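PDB 6VT2: adhesin from Streptococcus sanguinis SK1 = NCTC 7863, which binds sialylated glycans through two tandem Siglec-like modules of a serine-rich repeat adhesin, and so probably attaches the bacterium to host sialoglycoproteins. Local coordinates for residues A16-F22 and G82-H88; Q127-P133 and Y184-D190; V155-K160 and T171-S175. All coordinates share one frame; numbering follows the deposited sequence.

Overall arrangement
All three contacts belong to the first half of the chain, around the junction of its first Siglec-like domain and the first atypical Rib domain. Contact 1 gathers the ends of strands 13-17, 21-29 and 76-83 of the Siglec-like domain, with apolar side chains on one side and backbone bonds between. Contact 2 is polar and joins the two domains round a calcium ion. It touches contact 1 directly: Arg18 reaches Asp186 in a salt bridge. Contact 3 is largely apolar, segment 155-160 of helix 149-162 against strand 171-174 of the Rib domain. Contacts 1 and 3 are partly buried, contact 2 is at the surface. Contacts 2 and 3 share the sheet of strands 171-174, 180-183 and 189-192.

Contact 1: A16-F22 and G82-H88; sequences AYRGEEF and GIVPINH
Phe22 sets one ring face against Gly82, whose N sits 3.4 Å above the ring plane, displaced toward the rim. The first torsion swings the ring back over its strand partner, with CG between the backbone N and the carbonyl carbon (chi1 62°). Gly82 has no side chain to hold the ring off, so CE1 comes within 3.5 Å of Gly82 CA. Val84 divides its two methyls: CG2 drops between Ala16 CB, 3.7 Å away, and the ring atom CD1 of Phe22, while CG1 turns toward the CA of Arg18. Beneath these groups lies Ile124 of strand 119-125, which Ala16 and Val84 both touch. Glu21 and Ile83 run side by side from the other face, pointing the same way, and meet through CG and CG1. Strands 21-29 and 76-83 are antiparallel neighbours in one sheet of the Siglec-like beta sandwich. Phe22 and Gly82 form a hydrogen-bonded pair, with Phe22 N to Gly82 O at 2.9 Å, and Val84 N to Glu20 O carries the ladder one step further. The chain leaves strand 13-17 and enters strand 21-29 through a type II turn, Tyr17 to Glu20. Gly19 lies there with phi 92°, and Ile86 CD1 rests 3.5 Å from its CA. Arg18 lays CG and CD against carbonyl oxygens of the type I turn Pro85 to His88, CD 3.0 Å from His88 O. Its chain bends at chi3 (56°), bringing NH1 to that carbonyl in a weak bond; a water links the two, weakly at NH1, and NE salt-bridges to Asp186. His88 turns its ring away, toward Tyr96 of the glycan pocket.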
loop_
_atom_site.group_PDB
_atom_site.type_symbol
_atom_site.label_atom_id
_atom_site.label_comp_id
_atom_site.label_asym_id
_atom_site.label_seq_id
_atom_site.Cartn_x
_atom_site.Cartn_y
_atom_site.Cartn_z
ATOM N N ALA A 16 -33.914 -12.810 -10.477
ATOM C CA ALA A 16 -33.321 -13.754 -9.423
ATOM C C ALA A 16 -32.125 -14.333 -10.179
ATOM O O ALA A 16 -32.291 -14.736 -11.271
ATOM C CB ALA A 16 -34.271 -14.842 -9.036
ATOM N N TYR A 17 -30.990 -14.397 -9.572
ATOM C CA TYR A 17 -29.806 -14.884 -10.270
ATOM C C TYR A 17 -29.679 -16.385 -10.065
ATOM O O TYR A 17 -29.877 -16.835 -9.007
ATOM C CB TYR A 17 -28.583 -14.124 -9.790
ATOM C CG TYR A 17 -28.695 -12.704 -10.228
ATOM C CD1 TYR A 17 -28.503 -12.387 -11.549
ATOM C CD2 TYR A 17 -29.117 -11.729 -9.363
ATOM C CE1 TYR A 17 -28.665 -11.106 -12.013
ATOM C CE2 TYR A 17 -29.299 -10.448 -9.818
ATOM C CZ TYR A 17 -29.053 -10.138 -11.127
ATOM O OH TYR A 17 -29.273 -8.868 -11.501
ATOM N N ARG A 18 -29.342 -17.089 -11.111
ATOM C CA ARG A 18 -29.142 -18.526 -11.103
ATOM C C ARG A 18 -28.152 -18.887 -9.994
ATOM O O ARG A 18 -27.128 -18.309 -9.954
ATOM C CB ARG A 18 -28.589 -18.911 -12.464
ATOM C CG ARG A 18 -28.221 -20.366 -12.535
ATOM C CD ARG A 18 -27.989 -20.782 -13.959
ATOM N NE ARG A 18 -26.980 -19.971 -14.587
ATOM C CZ ARG A 18 -26.540 -20.135 -15.811
ATOM N NH1 ARG A 18 -27.069 -21.059 -16.554
ATOM N NH2 ARG A 18 -25.586 -19.375 -16.289
ATOM N N GLY A 19 -28.498 -19.835 -9.126
ATOM C CA GLY A 19 -27.628 -20.291 -8.047
ATOM C C GLY A 19 -27.828 -19.556 -6.753
ATOM O O GLY A 19 -27.405 -20.076 -5.759
ATOM N N GLU A 20 -28.475 -18.403 -6.792
ATOM C CA GLU A 20 -28.535 -17.519 -5.607
ATOM C C GLU A 20 -29.882 -17.514 -4.910
ATOM O O GLU A 20 -30.834 -17.900 -5.482
ATOM C CB GLU A 20 -28.156 -16.117 -6.037
ATOM C CG GLU A 20 -26.882 -16.121 -6.857
ATOM C CD GLU A 20 -26.133 -14.820 -6.894
ATOM O OE1 GLU A 20 -26.702 -13.832 -6.528
ATOM O OE2 GLU A 20 -25.004 -14.828 -7.338
ATOM N N GLU A 21 -29.863 -17.030 -3.683
ATOM C CA GLU A 21 -31.109 -16.852 -2.932
ATOM C C GLU A 21 -31.789 -15.616 -3.485
ATOM O O GLU A 21 -31.080 -14.714 -3.913
ATOM C CB GLU A 21 -30.842 -16.563 -1.460
ATOM C CG GLU A 21 -30.128 -17.643 -0.679
ATOM C CD GLU A 21 -29.615 -17.181 0.677
ATOM O OE1 GLU A 21 -29.640 -15.964 0.950
ATOM O OE2 GLU A 21 -29.210 -18.046 1.466
ATOM N N PHE A 22 -33.113 -15.610 -3.500
ATOM C CA PHE A 22 -33.886 -14.405 -3.850
ATOM C C PHE A 22 -34.932 -14.238 -2.752
ATOM O O PHE A 22 -35.235 -15.167 -2.110
ATOM C CB PHE A 22 -34.594 -14.475 -5.203
ATOM C CG PHE A 22 -35.622 -15.571 -5.303
ATOM C CD1 PHE A 22 -35.234 -16.848 -5.658
ATOM C CD2 PHE A 22 -36.963 -15.335 -5.048
ATOM C CE1 PHE A 22 -36.158 -17.869 -5.743
ATOM C CE2 PHE A 22 -37.887 -16.362 -5.139
ATOM C CZ PHE A 22 -37.481 -17.626 -5.486
ATOM N N GLY A 82 -36.544 -18.108 -2.204
ATOM C CA GLY A 82 -36.056 -19.412 -2.583
ATOM C C GLY A 82 -34.631 -19.313 -3.054
ATOM O O GLY A 82 -34.027 -18.320 -2.926
ATOM N N ILE A 83 -34.135 -20.431 -3.518
ATOM C CA ILE A 83 -32.801 -20.544 -4.116
ATOM C C ILE A 83 -33.010 -21.043 -5.543
ATOM O O ILE A 83 -33.580 -22.126 -5.739
ATOM C CB ILE A 83 -31.918 -21.502 -3.309
ATOM C CG1 ILE A 83 -31.728 -20.939 -1.916
ATOM C CG2 ILE A 83 -30.628 -21.707 -4.068
ATOM C CD1 ILE A 83 -31.145 -21.998 -0.985
ATOM N N VAL A 84 -32.566 -20.257 -6.526
ATOM C CA VAL A 84 -32.648 -20.727 -7.917
ATOM C C VAL A 84 -31.631 -21.824 -8.109
ATOM O O VAL A 84 -30.472 -21.597 -7.794
ATOM C CB VAL A 84 -32.379 -19.605 -8.903
ATOM C CG1 VAL A 84 -32.495 -20.087 -10.343
ATOM C CG2 VAL A 84 -33.375 -18.426 -8.580
ATOM N N PRO A 85 -31.993 -22.954 -8.707
ATOM C CA PRO A 85 -31.039 -24.037 -8.908
ATOM C C PRO A 85 -29.871 -23.543 -9.744
ATOM O O PRO A 85 -30.026 -22.768 -10.694
ATOM C CB PRO A 85 -31.857 -25.103 -9.637
ATOM C CG PRO A 85 -33.325 -24.803 -9.178
ATOM C CD PRO A 85 -33.381 -23.337 -9.052
ATOM N N ILE A 86 -28.712 -24.109 -9.431
ATOM C CA ILE A 86 -27.493 -23.690 -10.049
ATOM C C ILE A 86 -27.489 -24.016 -11.532
ATOM O O ILE A 86 -26.752 -23.367 -12.275
ATOM C CB ILE A 86 -26.295 -24.341 -9.352
ATOM C CG1 ILE A 86 -24.994 -23.588 -9.718
ATOM C CG2 ILE A 86 -26.219 -25.811 -9.703
ATOM C CD1 ILE A 86 -24.935 -22.200 -9.252
ATOM N N ASN A 87 -28.275 -24.994 -11.986
ATOM C CA ASN A 87 -28.302 -25.348 -13.407
ATOM C C ASN A 87 -29.589 -24.924 -14.116
ATOM O O ASN A 87 -29.901 -25.436 -15.204
ATOM C CB ASN A 87 -28.117 -26.848 -13.586
ATOM C CG ASN A 87 -29.229 -27.643 -12.967
ATOM O OD1 ASN A 87 -29.804 -27.231 -11.970
ATOM N ND2 ASN A 87 -29.515 -28.795 -13.536
ATOM N N HIS A 88 -30.358 -24.028 -13.505
ATOM C CA HIS A 88 -31.517 -23.485 -14.185
ATOM C C HIS A 88 -31.072 -22.846 -15.495
ATOM O O HIS A 88 -30.006 -22.237 -15.589
ATOM C CB HIS A 88 -32.182 -22.448 -13.280
ATOM C CG HIS A 88 -33.609 -22.207 -13.602
ATOM N ND1 HIS A 88 -33.976 -21.436 -14.676
ATOM C CD2 HIS A 88 -34.764 -22.652 -13.046
ATOM C CE1 HIS A 88 -35.299 -21.427 -14.782
ATOM N NE2 HIS A 88 -35.805 -22.149 -13.799
HETATM O O HOH W 1 -28.016 -23.511 -16.726
#

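Contact 2: Q127-P133 and Y184-D190; sequences QTEKYTP and YPDGSTD. With CA (calcium ion), chain I.
Thr128 grips the calcium ion twice, through its backbone O at 2.3 Å and its hydroxyl OG1 at 2.6 Å, while the same hydroxyl donates to Thr189 O from above the carbonyl plane. OG1 lies anti to the backbone N (chi1 -168°), a setting that carries it to the metal. Asp190 meets the ion from the other segment with both carboxylate oxygens, each at 2.5 Å; Tyr131 O and three waters complete eight ligands. Tyr184 OH donates to Asp190 OD2 on its anti lone pair, and the Tyr184 ring holds Tyr131 CD2 over one face, the two rings oblique. Farther from the metal, the chains of Gln127 and Asp186 run opposite ways with amide and carboxylate planes stacked 21° apart, and NE2 bonds to Arg18 O. Gln127 N reaches Asp186 OD2 almost straight, at 174°, from above the carboxylate plane, and OD2 also holds Arg18 NE in a salt bridge. Asp186 OD1 accepts from the N and OG of Ser188, the former closing an Asx turn, and Ser188 OG takes the N-H of Thr128. With Thr128 and Tyr131 in the loop linking strands 119-125 and 139-141 and Asp190 on strand 189-192 of the Rib sheet, the calcium probably stiffens the joint, offsetting the Asp190 charge.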
loop_
_atom_site.group_PDB
_atom_site.type_symbol
_atom_site.label_atom_id
_atom_site.label_comp_id
_atom_site.label_asym_id
_atom_site.label_seq_id
_atom_site.Cartn_x
_atom_site.Cartn_y
_atom_site.Cartn_z
ATOM N N GLN A 127 -25.370 -15.256 -13.244
ATOM C CA GLN A 127 -24.653 -14.445 -12.266
ATOM C C GLN A 127 -23.818 -13.339 -12.900
ATOM O O GLN A 127 -23.668 -12.257 -12.317
ATOM C CB GLN A 127 -23.762 -15.322 -11.400
ATOM C CG GLN A 127 -24.636 -16.156 -10.466
ATOM C CD GLN A 127 -23.905 -16.857 -9.376
ATOM O OE1 GLN A 127 -22.796 -16.498 -9.069
ATOM N NE2 GLN A 127 -24.529 -17.880 -8.782
ATOM N N THR A 128 -23.327 -13.557 -14.096
ATOM C CA THR A 128 -22.507 -12.536 -14.718
ATOM C C THR A 128 -23.258 -11.247 -14.960
ATOM O O THR A 128 -22.618 -10.191 -15.061
ATOM C CB THR A 128 -21.884 -13.012 -16.016
ATOM O OG1 THR A 128 -20.870 -12.034 -16.378
ATOM C CG2 THR A 128 -22.876 -13.180 -17.104
ATOM N N GLU A 129 -24.590 -11.273 -14.982
ATOM C CA GLU A 129 -25.301 -10.009 -15.127
ATOM C C GLU A 129 -25.323 -9.213 -13.838
ATOM O O GLU A 129 -25.564 -8.000 -13.857
ATOM C CB GLU A 129 -26.716 -10.280 -15.629
ATOM C CG GLU A 129 -26.695 -10.668 -17.074
ATOM C CD GLU A 129 -28.072 -10.823 -17.650
ATOM O OE1 GLU A 129 -29.061 -10.723 -16.893
ATOM O OE2 GLU A 129 -28.159 -11.048 -18.854
ATOM N N LYS A 130 -25.120 -9.865 -12.714
ATOM C CA LYS A 130 -25.038 -9.177 -11.440
ATOM C C LYS A 130 -23.664 -8.566 -11.202
ATOM O O LYS A 130 -23.562 -7.506 -10.604
ATOM C CB LYS A 130 -25.432 -10.173 -10.340
ATOM C CG LYS A 130 -25.270 -9.680 -8.988
ATOM C CD LYS A 130 -25.801 -10.719 -8.007
ATOM C CE LYS A 130 -25.776 -10.128 -6.580
ATOM N NZ LYS A 130 -25.820 -11.208 -5.554
ATOM N N TYR A 131 -22.598 -9.187 -11.681
ATOM C CA TYR A 131 -21.237 -8.820 -11.319
ATOM C C TYR A 131 -20.526 -8.179 -12.506
ATOM O O TYR A 131 -20.593 -8.669 -13.643
ATOM C CB TYR A 131 -20.498 -10.062 -10.819
ATOM C CG TYR A 131 -21.169 -10.721 -9.663
ATOM C CD1 TYR A 131 -21.207 -10.096 -8.410
ATOM C CD2 TYR A 131 -21.799 -11.940 -9.806
ATOM C CE1 TYR A 131 -21.855 -10.688 -7.328
ATOM C CE2 TYR A 131 -22.457 -12.541 -8.729
ATOM C CZ TYR A 131 -22.438 -11.912 -7.480
ATOM O OH TYR A 131 -23.102 -12.494 -6.421
ATOM N N THR A 132 -19.906 -7.038 -12.247
ATOM C CA THR A 132 -19.121 -6.324 -13.250
ATOM C C THR A 132 -17.715 -6.172 -12.673
ATOM O O THR A 132 -17.491 -5.339 -11.771
ATOM C CB THR A 132 -19.732 -4.977 -13.592
ATOM O OG1 THR A 132 -21.073 -5.171 -14.071
ATOM C CG2 THR A 132 -18.912 -4.289 -14.696
ATOM N N PRO A 133 -16.740 -6.940 -13.142
ATOM C CA PRO A 133 -15.411 -6.898 -12.514
ATOM C C PRO A 133 -14.683 -5.611 -12.833
ATOM O O PRO A 133 -14.827 -5.038 -13.917
ATOM C CB PRO A 133 -14.665 -8.092 -13.119
ATOM C CG PRO A 133 -15.686 -8.883 -13.907
ATOM C CD PRO A 133 -16.799 -7.885 -14.266
ATOM N N TYR A 184 -18.077 -17.418 -12.750
ATOM C CA TYR A 184 -18.928 -17.330 -11.577
ATOM C C TYR A 184 -19.387 -18.722 -11.281
ATOM O O TYR A 184 -19.380 -19.645 -11.991
ATOM C CB TYR A 184 -20.069 -16.377 -11.863
ATOM C CG TYR A 184 -19.490 -15.036 -12.068
ATOM C CD1 TYR A 184 -18.702 -14.436 -11.120
ATOM C CD2 TYR A 184 -19.655 -14.449 -13.281
ATOM C CE1 TYR A 184 -18.101 -13.234 -11.375
ATOM C CE2 TYR A 184 -19.118 -13.219 -13.522
ATOM C CZ TYR A 184 -18.332 -12.613 -12.580
ATOM O OH TYR A 184 -17.779 -11.412 -12.831
ATOM N N PRO A 185 -19.963 -19.034 -9.954
ATOM C CA PRO A 185 -20.424 -20.371 -9.528
ATOM C C PRO A 185 -21.459 -21.009 -10.426
ATOM O O PRO A 185 -21.583 -22.230 -10.478
ATOM C CB PRO A 185 -21.006 -20.102 -8.128
ATOM C CG PRO A 185 -20.418 -18.851 -7.668
ATOM C CD PRO A 185 -20.011 -18.050 -8.882
ATOM N N ASP A 186 -22.214 -20.236 -11.170
ATOM C CA ASP A 186 -23.164 -20.806 -12.109
ATOM C C ASP A 186 -22.597 -21.095 -13.479
ATOM O O ASP A 186 -23.333 -21.512 -14.362
ATOM C CB ASP A 186 -24.393 -19.874 -12.194
ATOM C CG ASP A 186 -24.138 -18.638 -12.960
ATOM O OD1 ASP A 186 -22.951 -18.252 -13.103
ATOM O OD2 ASP A 186 -25.103 -18.030 -13.457
ATOM N N GLY A 187 -21.298 -20.932 -13.654
ATOM C CA GLY A 187 -20.681 -21.212 -14.953
ATOM C C GLY A 187 -20.735 -20.059 -15.923
ATOM O O GLY A 187 -20.131 -20.149 -16.931
ATOM N N SER A 188 -21.367 -18.953 -15.563
ATOM C CA SER A 188 -21.349 -17.760 -16.421
ATOM C C SER A 188 -19.990 -17.081 -16.196
ATOM O O SER A 188 -19.346 -17.314 -15.232
ATOM C CB SER A 188 -22.522 -16.866 -16.194
ATOM O OG SER A 188 -22.486 -16.272 -14.953
ATOM N N THR A 189 -19.588 -16.260 -17.142
ATOM C CA THR A 189 -18.233 -15.707 -17.077
ATOM C C THR A 189 -18.191 -14.208 -17.352
ATOM O O THR A 189 -19.114 -13.636 -17.849
ATOM C CB THR A 189 -17.323 -16.395 -18.106
ATOM O OG1 THR A 189 -17.808 -16.104 -19.410
ATOM C CG2 THR A 189 -17.231 -17.894 -17.964
ATOM N N ASP A 190 -17.090 -13.619 -16.956
ATOM C CA ASP A 190 -16.681 -12.300 -17.410
ATOM C C ASP A 190 -15.279 -12.481 -17.967
ATOM O O ASP A 190 -14.546 -13.379 -17.541
ATOM C CB ASP A 190 -16.724 -11.307 -16.306
ATOM C CG ASP A 190 -18.054 -10.644 -16.179
ATOM O OD1 ASP A 190 -18.608 -10.233 -17.214
ATOM O OD2 ASP A 190 -18.519 -10.481 -15.050
HETATM CA CA CA I . -20.649 -9.459 -15.904
HETATM O O HOH W 2 -22.173 -7.672 -15.869
HETATM O O HOH W 3 -21.643 -9.362 -18.021
HETATM O O HOH W 4 -19.519 -7.416 -16.655
#

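Contact 3: V155-K160 and T171-S175; sequences VIAAVK and TYSVS
The ring of Tyr172 receives Lys160 over one face: CG of the lysine stands 4.0 Å from the ring centroid and 28° off its normal, a CH-pi contact, and comes nearest at CE1. The lysine chain bends at chi2, chi3 and chi4, which curls NZ back to 4.0 Å from Tyr172 CD1 instead of carrying it straight away from the ring. Ile156 CG2 and Val159 CG1 approach obliquely, the first toward CB and CG of the tyrosine, the second toward CE2 at 3.8 Å. With CG anti to its carbonyl carbon (chi1 -62°), Tyr172 lies along the helix beneath residues 156, 159 and 160. Two residues on, Val174 offers CG2 to the helix. Ile156 CG1 presses on it at 3.4 Å, a close fit for two carbons, and Val155 CG1 adds a looser touch at 4.1 Å. The contact is apolar packing plus the CH-pi touch from a lysine chain. The axes of the short segments come within 9.1 Å and make an angle of 138° between their directions. Helix 149-162 thus packs across the sheet of the Rib domain: strand 171-174 is one of the sheet's two edge strands, and the next, 180-183, takes Val155 on Val180 and Val159 on Ile182.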
loop_
_atom_site.group_PDB
_atom_site.type_symbol
_atom_site.label_atom_id
_atom_site.label_comp_id
_atom_site.label_asym_id
_atom_site.label_seq_id
_atom_site.Cartn_x
_atom_site.Cartn_y
_atom_site.Cartn_z
ATOM N N VAL A 155 -1.324 -11.887 -12.260
ATOM C CA VAL A 155 -2.525 -11.269 -12.814
ATOM C C VAL A 155 -3.746 -11.670 -12.001
ATOM O O VAL A 155 -4.547 -10.808 -11.631
ATOM C CB VAL A 155 -2.679 -11.634 -14.290
ATOM C CG1 VAL A 155 -4.071 -11.244 -14.796
ATOM C CG2 VAL A 155 -1.556 -10.958 -15.122
ATOM N N ILE A 156 -3.865 -12.959 -11.667
ATOM C CA ILE A 156 -4.999 -13.424 -10.869
ATOM C C ILE A 156 -5.033 -12.690 -9.547
ATOM O O ILE A 156 -6.096 -12.268 -9.067
ATOM C CB ILE A 156 -4.941 -14.943 -10.656
ATOM C CG1 ILE A 156 -5.122 -15.664 -11.978
ATOM C CG2 ILE A 156 -6.017 -15.375 -9.638
ATOM C CD1 ILE A 156 -5.009 -17.148 -11.878
ATOM N N ALA A 157 -3.874 -12.552 -8.917
ATOM C CA ALA A 157 -3.832 -11.870 -7.634
ATOM C C ALA A 157 -4.258 -10.424 -7.775
ATOM O O ALA A 157 -4.939 -9.869 -6.899
ATOM C CB ALA A 157 -2.424 -11.962 -7.064
ATOM N N ALA A 158 -3.836 -9.775 -8.860
ATOM C CA ALA A 158 -4.200 -8.379 -9.056
ATOM C C ALA A 158 -5.693 -8.238 -9.400
ATOM O O ALA A 158 -6.334 -7.243 -9.050
ATOM C CB ALA A 158 -3.366 -7.759 -10.164
ATOM N N VAL A 159 -6.287 -9.217 -10.062
ATOM C CA VAL A 159 -7.741 -9.199 -10.379
ATOM C C VAL A 159 -8.531 -9.434 -9.098
ATOM O O VAL A 159 -9.386 -8.655 -8.854
ATOM C CB VAL A 159 -8.101 -10.187 -11.494
ATOM C CG1 VAL A 159 -9.598 -10.254 -11.676
ATOM C CG2 VAL A 159 -7.458 -9.788 -12.820
ATOM N N LYS A 160 -8.121 -10.380 -8.277
ATOM C CA LYS A 160 -8.818 -10.697 -7.011
ATOM C C LYS A 160 -8.692 -9.471 -6.102
ATOM O O LYS A 160 -9.648 -9.088 -5.480
ATOM C CB LYS A 160 -8.245 -11.953 -6.364
ATOM C CG LYS A 160 -8.677 -13.283 -6.942
ATOM C CD LYS A 160 -8.748 -14.375 -5.920
ATOM C CE LYS A 160 -7.748 -15.477 -6.117
ATOM N NZ LYS A 160 -8.395 -16.819 -6.198
ATOM N N THR A 171 -13.898 -18.488 -10.007
ATOM C CA THR A 171 -12.595 -19.045 -10.403
ATOM C C THR A 171 -12.008 -18.112 -11.443
ATOM O O THR A 171 -12.683 -17.316 -11.899
ATOM C CB THR A 171 -12.705 -20.508 -10.820
ATOM O OG1 THR A 171 -13.544 -20.637 -11.953
ATOM C CG2 THR A 171 -13.260 -21.370 -9.709
ATOM N N TYR A 172 -10.709 -18.143 -11.613
ATOM C CA TYR A 172 -9.987 -17.248 -12.520
ATOM C C TYR A 172 -9.064 -18.072 -13.404
ATOM O O TYR A 172 -8.428 -18.920 -12.860
ATOM C CB TYR A 172 -9.160 -16.293 -11.691
ATOM C CG TYR A 172 -10.004 -15.439 -10.802
ATOM C CD1 TYR A 172 -10.395 -15.860 -9.550
ATOM C CD2 TYR A 172 -10.479 -14.230 -11.236
ATOM C CE1 TYR A 172 -11.158 -15.068 -8.721
ATOM C CE2 TYR A 172 -11.307 -13.462 -10.447
ATOM C CZ TYR A 172 -11.634 -13.863 -9.173
ATOM O OH TYR A 172 -12.427 -13.073 -8.404
ATOM N N SER A 173 -9.047 -17.811 -14.696
ATOM C CA SER A 173 -8.138 -18.456 -15.645
ATOM C C SER A 173 -7.421 -17.333 -16.398
ATOM O O SER A 173 -8.052 -16.423 -16.737
ATOM C CB SER A 173 -8.885 -19.332 -16.543
ATOM O OG SER A 173 -8.059 -19.990 -17.460
ATOM N N VAL A 174 -6.120 -17.436 -16.607
ATOM C CA VAL A 174 -5.372 -16.454 -17.382
ATOM C C VAL A 174 -4.795 -17.168 -18.588
ATOM O O VAL A 174 -4.152 -18.213 -18.450
ATOM C CB VAL A 174 -4.249 -15.812 -16.557
ATOM C CG1 VAL A 174 -3.505 -14.758 -17.400
ATOM C CG2 VAL A 174 -4.784 -15.246 -15.305
ATOM N N SER A 175 -5.005 -16.604 -19.755
ATOM C CA SER A 175 -4.513 -17.229 -20.966
ATOM C C SER A 175 -3.048 -16.876 -21.183
ATOM O O SER A 175 -2.441 -16.112 -20.415
ATOM C CB SER A 175 -5.307 -16.772 -22.178
ATOM O OG SER A 175 -4.970 -15.436 -22.523
#